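Local coordinates for protein glutamate--tRNA ligase, cytoplasmic (Saccharomyces cerevisiae, PDB 2HRA) that attaches glutamate to tRNA(Glu) in two steps, by way of Glu-AMP formed with ATP, this chain being its N-terminal GST-like domain, which joins the synthetase to the cofactor Arc1p, at residues L37-I42 with P175-A180. Sequence-based numbering, arbitrary orientation.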
ATOM      1  N   LEU A  37       3.799   2.902  -2.848  1.00 26.99           N
ATOM      2  CA  LEU A  37       4.756   3.683  -2.081  1.00 27.28           C
ATOM      3  C   LEU A  37       5.403   2.877  -0.956  1.00 26.87           C
ATOM      4  O   LEU A  37       6.607   3.005  -0.734  1.00 26.50           O
ATOM      5  CB  LEU A  37       4.122   4.960  -1.523  1.00 27.48           C
ATOM      6  CG  LEU A  37       4.949   5.854  -0.577  1.00 28.71           C
ATOM      7  CD1 LEU A  37       6.112   6.571  -1.243  1.00 27.04           C
ATOM      8  CD2 LEU A  37       3.994   6.878   0.040  1.00 30.54           C
ATOM      9  N   ILE A  38       4.619   2.071  -0.234  1.00 26.54           N
ATOM     10  CA  ILE A  38       5.163   1.308   0.903  1.00 26.40           C
ATOM     11  C   ILE A  38       6.129   0.217   0.376  1.00 25.20           C
ATOM     12  O   ILE A  38       7.243  -0.001   0.901  1.00 26.40           O
ATOM     13  CB  ILE A  38       3.984   0.754   1.821  1.00 26.59           C
ATOM     14  CG1 ILE A  38       3.260   1.909   2.521  1.00 27.52           C
ATOM     15  CG2 ILE A  38       4.491  -0.149   2.930  1.00 26.05           C
ATOM     16  CD1 ILE A  38       1.942   1.520   3.206  1.00 26.01           C
ATOM     17  N   ALA A  39       5.741  -0.415  -0.723  1.00 25.13           N
ATOM     18  CA  ALA A  39       6.596  -1.396  -1.391  1.00 24.75           C
ATOM     19  C   ALA A  39       7.991  -0.834  -1.656  1.00 25.28           C
ATOM     20  O   ALA A  39       8.999  -1.527  -1.458  1.00 25.47           O
ATOM     21  CB  ALA A  39       5.941  -1.867  -2.690  1.00 23.49           C
ATOM     22  N   ALA A  40       8.021   0.404  -2.170  1.00 25.96           N
ATOM     23  CA  ALA A  40       9.245   1.116  -2.510  1.00 26.00           C
ATOM     24  C   ALA A  40      10.004   1.464  -1.257  1.00 25.83           C
ATOM     25  O   ALA A  40      11.202   1.363  -1.224  1.00 25.88           O
ATOM     26  CB  ALA A  40       8.926   2.394  -3.316  1.00 25.88           C
ATOM     27  N   ARG A  41       9.304   1.852  -0.199  1.00 25.98           N
ATOM     28  CA  ARG A  41       9.971   2.106   1.074  1.00 25.52           C
ATOM     29  C   ARG A  41      10.626   0.861   1.647  1.00 25.37           C
ATOM     30  O   ARG A  41      11.724   0.937   2.216  1.00 24.22           O
ATOM     31  CB  ARG A  41       9.002   2.743   2.065  1.00 25.44           C
ATOM     32  CG  ARG A  41       8.595   4.127   1.604  1.00 27.13           C
ATOM     33  CD  ARG A  41       7.297   4.625   2.216  1.00 28.61           C
ATOM     34  NE  ARG A  41       7.334   4.785   3.673  1.00 29.13           N
ATOM     35  CZ  ARG A  41       7.770   5.864   4.342  1.00 31.09           C
ATOM     36  NH1 ARG A  41       8.308   6.929   3.733  1.00 30.58           N
ATOM     37  NH2 ARG A  41       7.724   5.857   5.661  1.00 30.77           N
ATOM     38  N   ILE A  42       9.970  -0.289   1.477  1.00 25.00           N
ATOM     39  CA  ILE A  42      10.532  -1.555   1.920  1.00 25.09           C
ATOM     40  C   ILE A  42      11.793  -1.874   1.122  1.00 24.81           C
ATOM     41  O   ILE A  42      12.836  -2.225   1.671  1.00 25.28           O
ATOM     42  CB  ILE A  42       9.477  -2.706   1.818  1.00 24.79           C
ATOM     43  CG1 ILE A  42       8.328  -2.429   2.807  1.00 24.79           C
ATOM     44  CG2 ILE A  42      10.178  -4.094   2.080  1.00 24.97           C
ATOM     45  CD1 ILE A  42       6.993  -3.225   2.545  1.00 23.83           C
ATOM     46  N   PRO A 175       7.098   2.609  10.889  1.00 29.72           N
ATOM     47  CA  PRO A 175       7.191   3.849  10.096  1.00 29.61           C
ATOM     48  C   PRO A 175       7.135   3.651   8.585  1.00 28.86           C
ATOM     49  O   PRO A 175       6.630   4.522   7.842  1.00 29.60           O
ATOM     50  CB  PRO A 175       8.576   4.391  10.458  1.00 30.04           C
ATOM     51  CG  PRO A 175       8.947   3.771  11.716  1.00 30.04           C
ATOM     52  CD  PRO A 175       8.212   2.486  11.841  1.00 30.30           C
ATOM     53  N   ILE A 176       7.705   2.544   8.126  1.00 28.08           N
ATOM     54  CA  ILE A 176       7.666   2.192   6.711  1.00 27.75           C
ATOM     55  C   ILE A 176       6.247   2.292   6.177  1.00 27.37           C
ATOM     56  O   ILE A 176       6.062   2.751   5.050  1.00 25.86           O
ATOM     57  CB  ILE A 176       8.260   0.792   6.427  1.00 27.65           C
ATOM     58  CG1 ILE A 176       9.789   0.885   6.373  1.00 29.69           C
ATOM     59  CG2 ILE A 176       7.726   0.234   5.103  1.00 26.56           C
ATOM     60  CD1 ILE A 176      10.554  -0.412   6.653  1.00 29.53           C
ATOM     61  N   PHE A 177       5.273   1.868   6.992  1.00 27.28           N
ATOM     62  CA  PHE A 177       3.826   1.947   6.648  1.00 27.68           C
ATOM     63  C   PHE A 177       3.220   3.227   7.198  1.00 27.94           C
ATOM     64  O   PHE A 177       2.650   4.016   6.475  1.00 26.98           O
ATOM     65  CB  PHE A 177       3.041   0.804   7.287  1.00 27.75           C
ATOM     66  CG  PHE A 177       3.304  -0.536   6.678  1.00 27.21           C
ATOM     67  CD1 PHE A 177       4.542  -1.151   6.830  1.00 30.01           C
ATOM     68  CD2 PHE A 177       2.319  -1.180   5.971  1.00 27.39           C
ATOM     69  CE1 PHE A 177       4.790  -2.385   6.266  1.00 28.69           C
ATOM     70  CE2 PHE A 177       2.542  -2.422   5.401  1.00 29.49           C
ATOM     71  CZ  PHE A 177       3.782  -3.022   5.544  1.00 28.79           C
ATOM     72  N   GLY A 178       3.335   3.396   8.506  1.00 29.06           N
ATOM     73  CA  GLY A 178       2.596   4.434   9.219  1.00 29.64           C
ATOM     74  C   GLY A 178       3.024   5.880   8.986  1.00 30.49           C
ATOM     75  O   GLY A 178       2.257   6.793   9.319  1.00 30.56           O
ATOM     76  N   GLU A 179       4.240   6.104   8.473  1.00 30.54           N
ATOM     77  CA  GLU A 179       4.673   7.465   8.107  1.00 30.76           C
ATOM     78  C   GLU A 179       4.636   7.717   6.585  1.00 31.03           C
ATOM     79  O   GLU A 179       5.067   8.781   6.124  1.00 29.93           O
ATOM     80  CB  GLU A 179       6.076   7.758   8.658  1.00 31.07           C
ATOM     81  CG  GLU A 179       6.130   7.703  10.165  1.00 32.27           C
ATOM     82  CD  GLU A 179       7.492   8.033  10.719  1.00 34.14           C
ATOM     83  OE1 GLU A 179       8.451   8.226   9.946  1.00 37.12           O
ATOM     84  OE2 GLU A 179       7.601   8.083  11.951  1.00 36.91           O
ATOM     85  N   ALA A 180       4.109   6.771   5.803  1.00 30.68           N
ATOM     86  CA  ALA A 180       4.069   6.943   4.356  1.00 31.51           C
ATOM     87  C   ALA A 180       3.183   8.136   3.979  1.00 32.03           C
ATOM     88  O   ALA A 180       3.537   8.928   3.106  1.00 32.29           O
ATOM     89  CB  ALA A 180       3.597   5.661   3.657  1.00 31.35           C
TER
HETATM   90  O   HOH W   1       9.512   7.281   7.745  1.00 43.03           O
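The guanidinium of Arg41 has Ala180 CA over one face, 3.8 Å above its plane. At its edge, nearly in that plane, lie the carbonyl oxygens of Ile176 and Pro175. Arg41 NE gives Ile176 O an almost straight hydrogen bond of 2.8 Å (167°). Arg41 NH2 gives Pro175 O a more bent one of the same length, reaching it from above the carbonyl plane. Glu179 N reaches Pro175 O from the opposite face, so two donors grip this oxygen. The Phe177 ring takes Ile38 CG2 over the centre of one face, a CH-pi contact 3.7 Å from the centroid. Ile38 CG2 stands anti to the backbone N (CG1 at chi1 -68°), which turns it to the ring. Trp143 and Tyr135 meet this ring edge-to-face. In this GST fold the contact joins helix 34-46 of the N-terminal part to the short helix 175-178 of the helical part. Ile42 CG1 packs on Ile176 CG2 at 3.6 Å. Leu37 CD2 lies 3.8 Å from Ala180 CB. A water links Arg41 NH2 to Glu179 OE1. A leucine in place of Arg41 has no side-chain N-H, and would probably leave Ile176 O short of a partner, Pro175 O held by Glu179 N alone, and the water loosely placed.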